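Multicopper oxidase (Uncultured bacterium, PDB 4E9X) probably oxidises its substrates at a mononuclear copper and passes the electrons to a trinuclear copper cluster that reduces dioxygen to water. Local coordinates at residues Y23-F28 with H112-M118; Q31-P35 with G117-P121; H57-W61 with D73-G77; G68-S72 with Y89-F93; I98-W102 with R192-A196. All coordinates share one frame; numbering follows the deposited sequence.

Contact 1: residues Y23-F28 with H112-M118; sequences YKVFGF and HVGVRGM. With CU (copper (II) ion), chain D.
M118 and F26 both set CG anti to the carbonyl carbon (chi1 -58° and -65°), which brings thioether and benzyl group together: M118 SD lies 3.5 Å from F26 CB and comes obliquely to the ring, a Met-aromatic contact. A bend at the last torsion of M118 carries the methyl group toward F28, where CE meets CZ at 3.8 Å. Farther out along the ring, F26 turns its edge to H112 in a T-shaped arrangement, with F26 CE2 standing 3.8 Å from H112 NE2 over one face of the imidazole and the planes 55° apart. H112 ND1 binds the copper at 2.0 Å, while M118 SD reaches the same ion at 2.8 Å; H57 and C105 complete the site.

Earlier in strand 21-28, R116 turns at its second torsion and sends NH1 to K24 O, a 2.9 Å bond lying close to the guanidinium plane. The backbone joins in two residues on, as F26 N donates to R116 O in the carbonyl plane. R116 NE makes a salt bridge with E111. Y23 crosses this arginine at about a right angle, CE2 3.4 Å from R116 NH1, with its hydroxyl bonded to E148 O. Water 1 links F28 N to G117 O.

Two histidine nitrogens and a cysteine sulfur, with a long methionine bond, are the hallmark of a type 1 copper site. The aromatic packing and the arginine bond probably hold H112 and M118 in place against the strand, limiting how far the ligands can shift when the copper changes oxidation state.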
# COMPACT_ATOMS: atom_id res chain seq x y z
N TYR A 23 -6.31 -20.92 -17.70
CA TYR A 23 -5.70 -21.12 -16.39
C TYR A 23 -6.44 -22.22 -15.65
O TYR A 23 -7.67 -22.18 -15.54
CB TYR A 23 -5.72 -19.79 -15.62
CG TYR A 23 -4.51 -19.60 -14.73
CD1 TYR A 23 -3.44 -18.83 -15.21
CD2 TYR A 23 -4.38 -20.13 -13.46
CE1 TYR A 23 -2.28 -18.59 -14.49
CE2 TYR A 23 -3.22 -19.91 -12.71
CZ TYR A 23 -2.20 -19.16 -13.22
OH TYR A 23 -1.06 -18.93 -12.44
N LYS A 24 -5.74 -23.22 -15.13
CA LYS A 24 -6.33 -24.26 -14.29
C LYS A 24 -6.58 -23.70 -12.90
O LYS A 24 -5.68 -23.16 -12.25
CB LYS A 24 -5.42 -25.49 -14.19
CG LYS A 24 -5.30 -26.28 -15.50
CD LYS A 24 -4.74 -27.65 -15.17
CE LYS A 24 -4.86 -28.68 -16.25
NZ LYS A 24 -5.63 -28.50 -17.47
N VAL A 25 -7.81 -23.83 -12.43
CA VAL A 25 -8.23 -23.25 -11.19
C VAL A 25 -9.01 -24.28 -10.38
O VAL A 25 -9.42 -25.33 -10.89
CB VAL A 25 -9.09 -21.98 -11.37
CG1 VAL A 25 -8.19 -20.88 -12.04
CG2 VAL A 25 -10.37 -22.23 -12.13
N PHE A 26 -9.22 -24.02 -9.10
CA PHE A 26 -10.11 -24.80 -8.25
C PHE A 26 -11.34 -23.93 -7.97
O PHE A 26 -11.39 -23.19 -7.01
CB PHE A 26 -9.41 -25.19 -6.95
CG PHE A 26 -8.23 -26.13 -7.12
CD1 PHE A 26 -8.37 -27.38 -7.71
CD2 PHE A 26 -6.98 -25.74 -6.64
CE1 PHE A 26 -7.28 -28.26 -7.81
CE2 PHE A 26 -5.90 -26.60 -6.75
CZ PHE A 26 -6.08 -27.86 -7.32
N GLY A 27 -12.32 -24.01 -8.86
CA GLY A 27 -13.44 -23.06 -8.78
C GLY A 27 -14.53 -23.58 -7.88
O GLY A 27 -15.02 -24.71 -8.03
N PHE A 28 -14.96 -22.77 -6.93
CA PHE A 28 -16.18 -23.04 -6.19
C PHE A 28 -17.33 -23.07 -7.19
O PHE A 28 -17.49 -22.16 -8.00
CB PHE A 28 -16.38 -21.97 -5.12
CG PHE A 28 -15.35 -22.04 -3.98
CD1 PHE A 28 -15.30 -23.17 -3.17
CD2 PHE A 28 -14.47 -21.01 -3.76
CE1 PHE A 28 -14.37 -23.30 -2.13
CE2 PHE A 28 -13.58 -21.10 -2.71
CZ PHE A 28 -13.52 -22.24 -1.87
N HIS A 112 -3.49 -21.45 -3.75
CA HIS A 112 -4.90 -21.66 -4.00
C HIS A 112 -5.65 -20.33 -4.12
O HIS A 112 -6.53 -20.20 -4.97
CB HIS A 112 -5.50 -22.58 -2.91
CG HIS A 112 -5.08 -24.02 -3.05
ND1 HIS A 112 -5.80 -25.04 -2.43
CD2 HIS A 112 -4.00 -24.57 -3.68
CE1 HIS A 112 -5.19 -26.18 -2.70
NE2 HIS A 112 -4.12 -25.93 -3.44
N VAL A 113 -5.34 -19.38 -3.21
CA VAL A 113 -5.96 -18.07 -3.25
C VAL A 113 -5.20 -17.20 -4.22
O VAL A 113 -5.81 -16.44 -4.99
CB VAL A 113 -6.08 -17.42 -1.86
CG1 VAL A 113 -6.71 -16.05 -1.95
CG2 VAL A 113 -6.89 -18.36 -0.94
N GLY A 114 -3.88 -17.31 -4.27
CA GLY A 114 -3.09 -16.41 -5.14
C GLY A 114 -3.33 -16.66 -6.63
O GLY A 114 -3.43 -15.67 -7.40
N VAL A 115 -3.40 -17.93 -7.06
CA VAL A 115 -3.56 -18.20 -8.53
C VAL A 115 -4.61 -19.23 -8.86
O VAL A 115 -4.76 -19.43 -10.07
CB VAL A 115 -2.23 -18.58 -9.21
CG1 VAL A 115 -1.20 -17.43 -9.03
CG2 VAL A 115 -1.58 -19.88 -8.71
N ARG A 116 -5.33 -19.87 -7.91
CA ARG A 116 -6.27 -20.90 -8.32
C ARG A 116 -7.72 -20.48 -8.12
O ARG A 116 -8.62 -21.31 -8.23
CB ARG A 116 -6.00 -22.23 -7.60
CG ARG A 116 -4.61 -22.78 -7.87
CD ARG A 116 -4.33 -23.17 -9.33
NE ARG A 116 -2.87 -23.46 -9.40
CZ ARG A 116 -2.20 -23.41 -10.54
NH1 ARG A 116 -2.79 -23.17 -11.73
NH2 ARG A 116 -0.88 -23.61 -10.50
N GLY A 117 -7.96 -19.19 -7.90
CA GLY A 117 -9.29 -18.66 -7.98
C GLY A 117 -10.22 -19.10 -6.86
O GLY A 117 -11.43 -19.01 -7.01
N MET A 118 -9.66 -19.55 -5.71
CA MET A 118 -10.53 -20.08 -4.64
C MET A 118 -11.05 -18.99 -3.73
O MET A 118 -10.69 -18.87 -2.55
CB MET A 118 -9.71 -21.10 -3.82
CG MET A 118 -9.17 -22.24 -4.73
SD MET A 118 -8.91 -23.76 -3.78
CE MET A 118 -10.61 -24.22 -3.38
CU CU D . -7.63 -24.94 -1.63
O HOH W 1 -14.09 -20.04 -6.99

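Contact 2: residues Q31-P35 with G117-P121; sequences QVPGP and GMWGP
G117 O, against which V32 packs, is held by two hydrogen bonds: W119 N turns back to it at 2.9 Å, closing an inverse gamma turn centred on the copper ligand M118, and water 1 donates to it while also donating to Q31 O. V32 CG2 comes within 3.6 Å of this oxygen. With CG1 anti to its backbone N (chi1 -177°), V32 sets that methyl over a face of W119, 4.1 Å from the centroid of the six-membered ring, a CH-pi contact. P33, which follows a cis peptide bond, adds its ring beside the indole, with CB 3.7 Å from W119 CZ3. One residue on, G34 N donates to W119 O at 2.8 Å in a nearly straight bond (164°).

The pairing belongs to the first cupredoxin domain: the loop 31-35 leads into strand 36-40, which lies parallel to strand 119-125 in one sheet, and the two segments already run in similar directions. Replacing W119 by alanine is likely to open a gap beneath V32 and P33 and leave M143 of strand 138-147 without its aromatic neighbour. Glycine at position 34 lets the backbone come close, since its CA sits 4.2 Å from that of G120. Beyond it P121 CD rests 3.6 Å from G34 O, whose hydrogen bond comes from Y297. Q31 ties the loop to itself through NE2 to P33 O.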
# COMPACT_ATOMS: atom_id res chain seq x y z
N GLN A 31 -16.60 -22.11 -10.89
CA GLN A 31 -16.52 -20.76 -11.48
C GLN A 31 -15.54 -19.92 -10.64
O GLN A 31 -15.33 -20.22 -9.46
CB GLN A 31 -17.89 -20.09 -11.50
CG GLN A 31 -18.62 -20.05 -10.13
CD GLN A 31 -19.87 -19.19 -10.24
OE1 GLN A 31 -20.90 -19.65 -10.74
NE2 GLN A 31 -19.77 -17.95 -9.78
N VAL A 32 -15.00 -18.87 -11.28
CA VAL A 32 -14.14 -17.89 -10.62
C VAL A 32 -14.60 -16.51 -11.10
O VAL A 32 -14.59 -16.34 -12.33
CB VAL A 32 -12.66 -18.04 -10.88
CG1 VAL A 32 -11.90 -17.01 -10.06
CG2 VAL A 32 -12.20 -19.49 -10.50
N PRO A 33 -15.00 -15.54 -10.28
CA PRO A 33 -15.22 -15.65 -8.83
C PRO A 33 -16.23 -16.76 -8.48
O PRO A 33 -17.04 -17.19 -9.33
CB PRO A 33 -15.91 -14.32 -8.53
CG PRO A 33 -15.47 -13.35 -9.60
CD PRO A 33 -15.32 -14.20 -10.83
N GLY A 34 -16.11 -17.26 -7.27
CA GLY A 34 -17.06 -18.22 -6.75
C GLY A 34 -18.46 -17.58 -6.69
O GLY A 34 -18.66 -16.37 -6.88
N PRO A 35 -19.47 -18.41 -6.39
CA PRO A 35 -20.86 -17.93 -6.26
C PRO A 35 -21.00 -16.81 -5.25
O PRO A 35 -20.33 -16.73 -4.21
CB PRO A 35 -21.62 -19.17 -5.80
CG PRO A 35 -20.77 -20.29 -6.33
CD PRO A 35 -19.33 -19.87 -6.12
N GLY A 117 -7.96 -19.19 -7.90
CA GLY A 117 -9.29 -18.66 -7.98
C GLY A 117 -10.22 -19.10 -6.86
O GLY A 117 -11.43 -19.01 -7.01
N MET A 118 -9.66 -19.55 -5.71
CA MET A 118 -10.53 -20.08 -4.64
C MET A 118 -11.05 -18.99 -3.73
O MET A 118 -10.69 -18.87 -2.55
CB MET A 118 -9.71 -21.10 -3.82
CG MET A 118 -9.17 -22.24 -4.73
SD MET A 118 -8.91 -23.76 -3.78
CE MET A 118 -10.61 -24.22 -3.38
N TRP A 119 -12.01 -18.21 -4.27
CA TRP A 119 -12.55 -17.10 -3.49
C TRP A 119 -13.85 -16.64 -4.14
O TRP A 119 -14.09 -16.85 -5.36
CB TRP A 119 -11.56 -15.92 -3.47
CG TRP A 119 -10.74 -15.65 -4.69
CD1 TRP A 119 -9.45 -16.04 -4.91
CD2 TRP A 119 -11.15 -14.93 -5.86
NE1 TRP A 119 -9.03 -15.61 -6.13
CE2 TRP A 119 -10.04 -14.91 -6.77
CE3 TRP A 119 -12.35 -14.27 -6.22
CZ2 TRP A 119 -10.08 -14.27 -8.03
CZ3 TRP A 119 -12.40 -13.64 -7.47
CH2 TRP A 119 -11.29 -13.65 -8.33
N GLY A 120 -14.69 -16.02 -3.34
CA GLY A 120 -15.93 -15.43 -3.81
C GLY A 120 -16.46 -14.49 -2.76
O GLY A 120 -15.90 -14.36 -1.68
N PRO A 121 -17.52 -13.73 -3.12
CA PRO A 121 -18.06 -12.69 -2.25
C PRO A 121 -19.18 -13.15 -1.32
O PRO A 121 -20.01 -13.97 -1.76
CB PRO A 121 -18.58 -11.64 -3.26
CG PRO A 121 -19.08 -12.53 -4.42
CD PRO A 121 -18.16 -13.76 -4.47
O HOH W 1 -14.09 -20.04 -6.99

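Contact 3: residues H57-W61 with D73-G77; sequences HTIHW and DGVPG. With CU (copper (II) ion), chain D; CU (copper (II) ion), chain K.
H60 throws its ring anti to its backbone N (chi1 167°), which puts ND1 opposite D73 O and NE2 at a copper ion. ND1 donates to that carbonyl over 2.8 Å, the acceptor lying near the imidazole plane and the donor in the carbonyl plane, while H60 NE2 binds the metal at 1.9 Å. D73 also swings CG anti to its backbone N, running beside the histidine with its carboxylate almost perpendicular to the ring (88°). Its OD1 takes a bond from water 2, which donates to W61 O as well, whereas OD2 is held by H206 of the second subunit.

T58 turns OG1 between its backbone N and carbonyl carbon (chi1 59°), and the hydroxyl donates to G74 O at 2.7 Å; H106 N is a further partner of OG1. G74 CA comes up to I59 O at 3.3 Å, an approach that a side chain on this residue would block. H57 points the other way, with ND1 2.0 Å from the type 1 copper.

H204 of the second subunit shares the copper of H60, placing this loop at a trinuclear cluster built between subunits. D73 is thus second-shell; its carbonyl probably helps fix H60's rotation while its carboxylate reaches across the interface.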
# COMPACT_ATOMS: atom_id res chain seq x y z
N HIS A 57 -8.78 -28.95 0.62
CA HIS A 57 -9.15 -27.53 0.71
C HIS A 57 -9.88 -27.29 2.03
O HIS A 57 -10.26 -28.25 2.71
CB HIS A 57 -10.11 -27.14 -0.44
CG HIS A 57 -9.52 -27.38 -1.80
ND1 HIS A 57 -8.50 -26.63 -2.34
CD2 HIS A 57 -9.81 -28.37 -2.70
CE1 HIS A 57 -8.23 -27.15 -3.55
NE2 HIS A 57 -9.02 -28.22 -3.78
N THR A 58 -10.16 -26.01 2.32
CA THR A 58 -11.14 -25.62 3.32
C THR A 58 -11.91 -24.39 2.80
O THR A 58 -11.55 -23.93 1.71
CB THR A 58 -10.53 -25.21 4.68
OG1 THR A 58 -9.63 -24.10 4.44
CG2 THR A 58 -9.74 -26.35 5.33
N ILE A 59 -12.87 -23.90 3.54
CA ILE A 59 -13.36 -22.54 3.26
C ILE A 59 -13.27 -21.76 4.56
O ILE A 59 -13.89 -22.15 5.56
CB ILE A 59 -14.78 -22.51 2.71
CG1 ILE A 59 -14.98 -23.42 1.49
CG2 ILE A 59 -15.13 -21.04 2.35
CD1 ILE A 59 -16.39 -23.24 0.88
N HIS A 60 -12.54 -20.65 4.51
CA HIS A 60 -12.56 -19.62 5.53
C HIS A 60 -13.48 -18.47 5.12
O HIS A 60 -13.53 -18.03 3.96
CB HIS A 60 -11.13 -19.09 5.75
CG HIS A 60 -11.12 -17.83 6.57
ND1 HIS A 60 -11.57 -17.74 7.87
CD2 HIS A 60 -10.66 -16.59 6.24
CE1 HIS A 60 -11.45 -16.49 8.28
NE2 HIS A 60 -10.87 -15.77 7.32
N TRP A 61 -14.23 -17.96 6.08
CA TRP A 61 -15.27 -16.93 5.89
C TRP A 61 -14.69 -15.64 6.43
O TRP A 61 -14.70 -15.38 7.63
CB TRP A 61 -16.59 -17.35 6.58
CG TRP A 61 -16.90 -18.77 6.14
CD1 TRP A 61 -16.54 -19.90 6.80
CD2 TRP A 61 -17.61 -19.21 4.96
NE1 TRP A 61 -16.97 -21.02 6.10
CE2 TRP A 61 -17.64 -20.64 4.97
CE3 TRP A 61 -18.21 -18.52 3.90
CZ2 TRP A 61 -18.25 -21.40 3.95
CZ3 TRP A 61 -18.81 -19.30 2.91
CH2 TRP A 61 -18.85 -20.69 2.90
N ASP A 73 -14.21 -21.85 11.35
CA ASP A 73 -13.42 -20.78 10.73
C ASP A 73 -12.63 -21.21 9.49
O ASP A 73 -12.18 -20.35 8.70
CB ASP A 73 -12.47 -20.23 11.81
CG ASP A 73 -11.87 -18.88 11.42
OD1 ASP A 73 -12.60 -18.00 10.95
OD2 ASP A 73 -10.64 -18.71 11.72
N GLY A 74 -12.48 -22.50 9.27
CA GLY A 74 -11.89 -22.97 8.04
C GLY A 74 -10.39 -22.94 7.96
O GLY A 74 -9.81 -22.86 6.85
N VAL A 75 -9.67 -23.04 9.10
CA VAL A 75 -8.19 -22.95 9.01
C VAL A 75 -7.59 -24.32 9.33
O VAL A 75 -7.76 -24.84 10.45
CB VAL A 75 -7.71 -21.90 10.03
CG1 VAL A 75 -6.19 -21.86 9.99
CG2 VAL A 75 -8.30 -20.54 9.65
N PRO A 76 -6.89 -24.93 8.39
CA PRO A 76 -6.39 -26.29 8.60
C PRO A 76 -5.34 -26.25 9.68
O PRO A 76 -4.50 -25.35 9.79
CB PRO A 76 -5.78 -26.70 7.23
CG PRO A 76 -5.42 -25.37 6.64
CD PRO A 76 -6.47 -24.36 7.10
N GLY A 77 -5.35 -27.25 10.56
CA GLY A 77 -4.37 -27.35 11.65
C GLY A 77 -4.64 -26.40 12.81
O GLY A 77 -3.92 -26.42 13.81
CU CU D . -7.63 -24.94 -1.63
CU CU K . -10.02 -14.17 7.74
O HOH W 2 -14.58 -17.79 9.11

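Contact 4: residues G68-S72 with Y89-F93; sequences GTWRS and YTYKF
S72 can be traced outward against strand 88-94. Its CB lies 3.5 Å from K92 O and at van der Waals distance from the ring of Y91. The next atom, OG, stands anti to the carbonyl carbon (chi1 -75°), which points it at the strand backbone, and there it accepts a nearly straight bond from K92 N at 3.1 Å (167°). The hydroxyl also meets water 3 at 2.8 Å, which donates onward to T90 O, so that a serine oxygen and a solvent molecule together serve two neighbouring backbone groups.

The carbonyl of the same residue sits at the edge of a tyrosine, S72 O lying 3.3 Å from Y91 CD1 near the ring plane. The hydroxyl of Y91 is taken up elsewhere, by Q80 and I59 N. Farther back, Y89 OH makes a weak approach to R71 O. T69 presses CB onto K92 O at 3.7 Å and bonds Q66 through OG1; its own carbonyl accepts from S72 N at 2.9 Å, closing the short turn that presents the serine.

Y89, Y91 and F93 bond through their backbones to strand 44-51, whereas the backbone N of K92 and O of T90 look to the loop. With an alanine at S72, K92 N would probably lose its acceptor and water 3 its hold on the loop. The serine hydroxyl thus supplies an acceptor for one backbone N-H of strand 88-94, tying to it a loop whose R71 makes a salt bridge with D281 of the second subunit.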
# COMPACT_ATOMS: atom_id res chain seq x y z
N GLY A 68 -18.68 -18.00 18.89
CA GLY A 68 -19.01 -19.26 19.51
C GLY A 68 -19.00 -20.39 18.50
O GLY A 68 -19.49 -21.48 18.78
N THR A 69 -18.49 -20.13 17.31
CA THR A 69 -18.48 -21.15 16.25
C THR A 69 -17.08 -21.25 15.62
O THR A 69 -16.98 -21.53 14.40
CB THR A 69 -19.52 -20.93 15.14
OG1 THR A 69 -19.31 -19.68 14.49
CG2 THR A 69 -20.90 -20.84 15.78
N TRP A 70 -16.04 -21.06 16.45
CA TRP A 70 -14.70 -21.02 15.87
C TRP A 70 -14.32 -22.26 15.07
O TRP A 70 -13.45 -22.21 14.19
CB TRP A 70 -13.64 -20.77 16.97
CG TRP A 70 -13.50 -21.89 18.00
CD1 TRP A 70 -14.24 -22.04 19.11
CD2 TRP A 70 -12.56 -22.94 17.98
NE1 TRP A 70 -13.84 -23.17 19.81
CE2 TRP A 70 -12.79 -23.73 19.12
CE3 TRP A 70 -11.52 -23.33 17.09
CZ2 TRP A 70 -12.03 -24.87 19.41
CZ3 TRP A 70 -10.77 -24.47 17.39
CH2 TRP A 70 -11.04 -25.23 18.56
N ARG A 71 -14.91 -23.43 15.34
CA ARG A 71 -14.60 -24.66 14.61
C ARG A 71 -15.09 -24.62 13.17
O ARG A 71 -14.75 -25.55 12.40
CB ARG A 71 -15.08 -25.91 15.36
CG ARG A 71 -14.38 -26.06 16.74
CD ARG A 71 -14.96 -27.28 17.51
NE ARG A 71 -14.32 -28.48 17.07
CZ ARG A 71 -13.10 -28.93 17.40
NH1 ARG A 71 -12.36 -28.23 18.23
NH2 ARG A 71 -12.63 -30.07 16.91
N SER A 72 -15.82 -23.58 12.79
CA SER A 72 -16.19 -23.35 11.39
C SER A 72 -15.35 -22.25 10.75
O SER A 72 -15.74 -21.83 9.65
CB SER A 72 -17.66 -22.98 11.21
OG SER A 72 -18.47 -24.12 11.35
N TYR A 89 -17.76 -31.45 4.06
CA TYR A 89 -17.68 -30.78 5.35
C TYR A 89 -18.74 -29.70 5.44
O TYR A 89 -19.01 -29.03 4.44
CB TYR A 89 -16.27 -30.17 5.50
CG TYR A 89 -15.95 -29.63 6.87
CD1 TYR A 89 -15.37 -30.43 7.83
CD2 TYR A 89 -16.18 -28.32 7.22
CE1 TYR A 89 -15.07 -29.92 9.08
CE2 TYR A 89 -15.88 -27.81 8.47
CZ TYR A 89 -15.31 -28.62 9.44
OH TYR A 89 -14.99 -28.13 10.71
N THR A 90 -19.31 -29.51 6.61
CA THR A 90 -20.36 -28.49 6.80
C THR A 90 -19.90 -27.39 7.75
O THR A 90 -19.45 -27.63 8.88
CB THR A 90 -21.64 -29.15 7.35
OG1 THR A 90 -22.16 -30.07 6.36
CG2 THR A 90 -22.69 -28.09 7.66
N TYR A 91 -20.05 -26.17 7.22
CA TYR A 91 -19.81 -24.94 7.97
C TYR A 91 -21.14 -24.40 8.51
O TYR A 91 -22.07 -24.39 7.70
CB TYR A 91 -19.16 -23.86 7.09
CG TYR A 91 -17.77 -24.34 6.66
CD1 TYR A 91 -16.70 -24.17 7.53
CD2 TYR A 91 -17.53 -24.98 5.44
CE1 TYR A 91 -15.39 -24.57 7.23
CE2 TYR A 91 -16.26 -25.42 5.11
CZ TYR A 91 -15.21 -25.21 6.01
OH TYR A 91 -13.96 -25.66 5.69
N LYS A 92 -21.17 -23.95 9.76
CA LYS A 92 -22.33 -23.23 10.28
C LYS A 92 -21.90 -21.99 11.06
O LYS A 92 -21.01 -22.07 11.93
CB LYS A 92 -23.14 -24.15 11.22
CG LYS A 92 -23.58 -25.43 10.57
CD LYS A 92 -24.54 -26.18 11.50
CE LYS A 92 -25.20 -27.35 10.75
NZ LYS A 92 -26.21 -28.08 11.55
N PHE A 93 -22.50 -20.84 10.72
CA PHE A 93 -22.19 -19.60 11.44
C PHE A 93 -23.38 -18.69 11.39
O PHE A 93 -24.19 -18.80 10.46
CB PHE A 93 -20.92 -18.91 10.91
CG PHE A 93 -20.97 -18.61 9.42
CD1 PHE A 93 -21.50 -17.41 8.94
CD2 PHE A 93 -20.49 -19.55 8.52
CE1 PHE A 93 -21.54 -17.20 7.57
CE2 PHE A 93 -20.52 -19.32 7.17
CZ PHE A 93 -21.05 -18.13 6.67
O HOH W 3 -17.69 -26.72 10.78
O HOH W 4 -19.82 -24.11 13.49

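Contact 5: residues I98-W102 with R192-A196; sequences IGTLW and RFFGA
Strand 101-104 and strand 187-195 run in similar directions, their short segments 25° apart, but T100 and R192 have CA atoms 7.1 Å from each other, so side chains bridge the space. R192, extended from CG to NE, lays NH1 against T100 OG1 at 2.9 Å, with the oxygen near the guanidinium plane (N-H...O angle 159°). D238 is a second partner of the same hydroxyl, and R192 NE makes a salt bridge with D139.

T100 turns CG2 anti to its backbone N, which sends the methyl to F194; it comes 3.3 Å from CZ, obliquely to the ring. L101 points its side chain elsewhere but offers its carbonyl to the rim of the phenyl group, L101 O lying in the ring plane 3.3 Å from F194 CE1. W102 CB adds apolar cover at 4.0 Å from F194 CE1. The outer indole carbons reach farther along, where an inverse gamma turn at G195 brings A196 round: W102 CZ3 is 3.9 Å from A196 CB, and CH2 lies 3.4 Å from A196 O.

The two strands come from different cupredoxin domains, so the contact is part of their interface. W102 also meets the rings of H62 and H104, which bind copper. The arginine end is a buried charged cluster, probably balanced mainly by D139, with D238 a long, weak ion pair; the other end is aromatic and apolar.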
# COMPACT_ATOMS: atom_id res chain seq x y z
N ILE A 98 -21.85 -7.41 9.66
CA ILE A 98 -22.44 -6.90 8.43
C ILE A 98 -21.37 -6.57 7.40
O ILE A 98 -20.18 -6.38 7.66
CB ILE A 98 -23.25 -5.63 8.78
CG1 ILE A 98 -22.38 -4.47 9.30
CG2 ILE A 98 -24.36 -5.95 9.76
CD1 ILE A 98 -23.09 -3.20 9.71
N GLY A 99 -21.87 -6.42 6.17
CA GLY A 99 -21.13 -5.71 5.11
C GLY A 99 -20.55 -6.61 4.05
O GLY A 99 -20.92 -7.79 3.88
N THR A 100 -19.56 -6.05 3.35
CA THR A 100 -18.86 -6.75 2.31
C THR A 100 -17.82 -7.70 2.91
O THR A 100 -16.73 -7.26 3.33
CB THR A 100 -18.12 -5.75 1.41
OG1 THR A 100 -19.07 -4.77 0.96
CG2 THR A 100 -17.51 -6.45 0.20
N LEU A 101 -18.17 -8.98 2.93
CA LEU A 101 -17.25 -10.02 3.38
C LEU A 101 -16.86 -10.89 2.19
O LEU A 101 -17.28 -10.63 1.04
CB LEU A 101 -17.91 -10.90 4.47
CG LEU A 101 -18.68 -10.11 5.54
CD1 LEU A 101 -19.20 -11.07 6.62
CD2 LEU A 101 -17.85 -9.03 6.18
N TRP A 102 -16.05 -11.92 2.42
CA TRP A 102 -15.71 -12.83 1.31
C TRP A 102 -15.31 -14.17 1.89
O TRP A 102 -15.23 -14.31 3.10
CB TRP A 102 -14.65 -12.24 0.43
CG TRP A 102 -13.28 -11.94 0.95
CD1 TRP A 102 -12.94 -11.17 2.02
CD2 TRP A 102 -12.05 -12.41 0.36
NE1 TRP A 102 -11.55 -11.14 2.13
CE2 TRP A 102 -10.99 -11.89 1.13
CE3 TRP A 102 -11.73 -13.22 -0.75
CZ2 TRP A 102 -9.65 -12.18 0.82
CZ3 TRP A 102 -10.41 -13.50 -1.06
CH2 TRP A 102 -9.37 -12.98 -0.26
N ARG A 192 -17.96 -2.32 -4.59
CA ARG A 192 -17.27 -3.06 -3.52
C ARG A 192 -16.00 -3.63 -4.12
O ARG A 192 -16.07 -4.54 -4.97
CB ARG A 192 -18.19 -4.18 -3.03
CG ARG A 192 -19.55 -3.66 -2.51
CD ARG A 192 -20.46 -4.82 -2.19
NE ARG A 192 -21.88 -4.49 -2.01
CZ ARG A 192 -22.49 -4.58 -0.85
NH1 ARG A 192 -21.88 -4.82 0.32
NH2 ARG A 192 -23.81 -4.35 -0.83
N PHE A 193 -14.85 -3.10 -3.67
CA PHE A 193 -13.55 -3.58 -4.12
C PHE A 193 -13.02 -4.66 -3.16
O PHE A 193 -13.10 -4.45 -1.94
CB PHE A 193 -12.50 -2.44 -4.11
CG PHE A 193 -12.81 -1.26 -5.00
CD1 PHE A 193 -12.94 -1.41 -6.40
CD2 PHE A 193 -12.90 0.00 -4.49
CE1 PHE A 193 -13.17 -0.31 -7.21
CE2 PHE A 193 -13.17 1.11 -5.31
CZ PHE A 193 -13.24 0.96 -6.69
N PHE A 194 -12.43 -5.70 -3.72
CA PHE A 194 -11.83 -6.76 -2.90
C PHE A 194 -10.41 -7.03 -3.34
O PHE A 194 -10.16 -7.23 -4.55
CB PHE A 194 -12.59 -8.09 -3.04
CG PHE A 194 -14.06 -8.12 -2.76
CD1 PHE A 194 -14.58 -8.96 -1.79
CD2 PHE A 194 -14.97 -7.36 -3.52
CE1 PHE A 194 -15.96 -9.09 -1.57
CE2 PHE A 194 -16.34 -7.48 -3.36
CZ PHE A 194 -16.82 -8.37 -2.40
N GLY A 195 -9.51 -7.08 -2.35
CA GLY A 195 -8.15 -7.53 -2.62
C GLY A 195 -8.11 -9.07 -2.52
O GLY A 195 -7.70 -9.64 -1.50
N ALA A 196 -8.58 -9.75 -3.57
CA ALA A 196 -8.77 -11.20 -3.45
C ALA A 196 -7.47 -11.95 -3.64
O ALA A 196 -7.24 -12.95 -2.96
CB ALA A 196 -9.80 -11.63 -4.48

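In the fold
From the N terminus, strand 21-28 opens contact 1 and the following loop opens contact 2. Both close around the end of helix 109-115 and the chain that follows, sharing G117 and M118, so each spans most of the first domain. Within those spans lie contacts 3 and 4, which cross one another: contact 3 ties the histidine-bearing 57-61 to loop 73-77, contact 4 ties loop 68-72 to strand 88-94, and both reach the second subunit. Contact 5 starts after these, at 98-102, crosses contacts 1 and 2, and ends in the second domain on strand 187-195. W102 there packs against W119 of contact 2, while H57 of contact 3 meets H112 and M118 at the shared copper.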